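Local coordinates for putative exported protein (Bordetella pertussis Tohama I, PDB 2PFY), which binds pyroglutamic acid as an extracytoplasmic solute receptor and probably delivers it to a tripartite ATP-independent periplasmic (TRAP) transporter, at residues K138-R143 against I177-T182. Numbering follows the deposited sequence.
Sequences KGTRFR and IDAMLT. With PCA (pyroglutamic acid), chain E.
Arg143 and Thr182 meet at the carboxylate of pyroglutamic acid, Thr182 CB lying at the edge of the guanidinium, in its plane. Arg143 NH1 donates to ligand OXT at 2.9 Å and NH2 to ligand O at 2.7 Å, a two-pronged bond typical of TRAP solute receptors; Thr182 OG1 donates to the same ligand OXT at 2.8 Å. With CG anti to the backbone N (chi1 179°) and the chain extended to NE, Arg143 runs past Ile177 CD1 and the CB of Met180, a selenomethionine. NE donates a hydrogen bond to Val163 O, which helps fix the rotation of the guanidinium.

Behind the site the backbones run parallel. Arg143 N donates a hydrogen bond to Ala179 O (2.9 Å), while Arg141 O accepts from Asp178 N at 2.9 Å and, weakly, from Ala179 N. Beyond this bridge one water takes over, accepting from Leu181 N and donating to Arg143 O. Although Phe142 CB points away from 177-182, the ring (chi1 -169°) turns back alongside it: Ala179 O and Met180 CA lie over one face near the rim, CD1 meets Ala179 CB at 3.6 Å, and CE2 touches Leu181 CB.

Helix 168-173 packs on Ile177, Met180 and Arg143; a single parallel bridge, Phe142 with Ala179, joins the strand pair 141-144/159-162 to edge strand 180-182 of the mixed sheet holding 124-127, beside the ligand pocket.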
# COMPACT_ATOMS: atom_id res chain seq x y z
N LYS A 138 -9.03 -21.88 8.22
CA LYS A 138 -9.99 -21.71 9.30
C LYS A 138 -9.25 -21.71 10.63
O LYS A 138 -8.51 -22.66 10.93
CB LYS A 138 -11.06 -22.83 9.27
CG LYS A 138 -12.05 -22.71 10.41
CD LYS A 138 -13.06 -21.62 10.18
CE LYS A 138 -13.95 -21.52 11.39
NZ LYS A 138 -14.71 -20.28 11.36
N GLY A 139 -9.43 -20.64 11.41
CA GLY A 139 -8.76 -20.51 12.70
C GLY A 139 -7.26 -20.19 12.64
O GLY A 139 -6.61 -20.08 13.68
N THR A 140 -6.72 -20.07 11.43
CA THR A 140 -5.32 -19.68 11.23
C THR A 140 -5.09 -18.23 11.69
O THR A 140 -5.91 -17.36 11.40
CB THR A 140 -4.89 -19.90 9.74
OG1 THR A 140 -4.87 -21.32 9.47
CG2 THR A 140 -3.50 -19.36 9.46
N ARG A 141 -4.01 -18.02 12.43
CA ARG A 141 -3.55 -16.68 12.84
C ARG A 141 -2.99 -16.03 11.59
O ARG A 141 -1.93 -16.40 11.11
CB ARG A 141 -2.47 -16.77 13.92
CG ARG A 141 -2.97 -17.48 15.21
CD ARG A 141 -1.80 -17.81 16.15
NE ARG A 141 -2.27 -18.26 17.47
CZ ARG A 141 -1.50 -18.41 18.54
NH1 ARG A 141 -0.21 -18.12 18.48
NH2 ARG A 141 -2.02 -18.85 19.68
N PHE A 142 -3.76 -15.12 11.04
CA PHE A 142 -3.47 -14.65 9.70
C PHE A 142 -3.15 -13.15 9.80
O PHE A 142 -3.93 -12.38 10.36
CB PHE A 142 -4.67 -14.93 8.80
CG PHE A 142 -4.40 -14.72 7.32
CD1 PHE A 142 -4.18 -15.82 6.48
CD2 PHE A 142 -4.38 -13.42 6.77
CE1 PHE A 142 -3.95 -15.62 5.11
CE2 PHE A 142 -4.12 -13.22 5.39
CZ PHE A 142 -3.91 -14.31 4.57
N ARG A 143 -1.99 -12.76 9.30
CA ARG A 143 -1.59 -11.35 9.36
C ARG A 143 -2.56 -10.42 8.64
O ARG A 143 -2.92 -10.67 7.49
CB ARG A 143 -0.20 -11.15 8.74
CG ARG A 143 0.26 -9.67 8.75
CD ARG A 143 1.50 -9.45 7.96
NE ARG A 143 1.81 -8.01 7.97
CZ ARG A 143 2.12 -7.30 6.89
NH1 ARG A 143 2.25 -7.91 5.72
NH2 ARG A 143 2.34 -5.98 7.00
N ILE A 177 1.86 -15.10 14.09
CA ILE A 177 1.13 -15.29 12.84
C ILE A 177 1.67 -16.53 12.14
O ILE A 177 2.82 -16.90 12.30
CB ILE A 177 1.18 -14.04 11.91
CG1 ILE A 177 2.63 -13.65 11.57
CG2 ILE A 177 0.34 -12.86 12.52
CD1 ILE A 177 2.79 -12.53 10.49
N ASP A 178 0.82 -17.16 11.32
CA ASP A 178 1.23 -18.38 10.62
C ASP A 178 1.05 -18.27 9.11
O ASP A 178 1.52 -19.16 8.38
CB ASP A 178 0.43 -19.58 11.13
CG ASP A 178 0.78 -19.96 12.56
OD1 ASP A 178 1.91 -20.37 12.84
OD2 ASP A 178 -0.12 -19.88 13.41
N ALA A 179 0.38 -17.22 8.64
CA ALA A 179 0.09 -16.99 7.21
C ALA A 179 -0.11 -15.48 6.95
O ALA A 179 -0.42 -14.71 7.86
CB ALA A 179 -1.18 -17.77 6.76
N MSE A 180 0.05 -15.05 5.71
CA MSE A 180 -0.18 -13.62 5.45
C MSE A 180 -0.59 -13.38 4.02
O MSE A 180 -0.55 -14.30 3.16
CB MSE A 180 1.08 -12.82 5.83
CG MSE A 180 2.29 -13.19 5.04
SE MSE A 180 3.67 -11.87 5.31
CE MSE A 180 5.11 -12.68 4.08
N LEU A 181 -0.97 -12.14 3.76
CA LEU A 181 -1.34 -11.71 2.43
C LEU A 181 -0.56 -10.44 2.19
O LEU A 181 -0.65 -9.49 2.99
CB LEU A 181 -2.84 -11.42 2.33
CG LEU A 181 -3.29 -10.78 1.00
CD1 LEU A 181 -4.51 -11.46 0.35
CD2 LEU A 181 -3.59 -9.28 1.22
N THR A 182 0.23 -10.44 1.12
CA THR A 182 1.09 -9.29 0.78
C THR A 182 1.69 -9.53 -0.59
O THR A 182 1.56 -10.65 -1.13
CB THR A 182 2.19 -9.01 1.88
OG1 THR A 182 2.79 -7.73 1.64
CG2 THR A 182 3.32 -10.10 1.95
N PCA E . 3.21 -4.74 1.41
CA PCA E . 2.62 -3.93 2.50
CB PCA E . 1.23 -3.49 2.12
CG PCA E . 0.95 -4.13 0.79
CD PCA E . 2.20 -4.84 0.42
OE PCA E . 2.37 -5.42 -0.66
C PCA E . 2.58 -4.72 3.79
O PCA E . 2.37 -4.22 4.90
OXT PCA E . 2.77 -5.93 3.73
O HOH W 1 -0.94 -9.82 5.55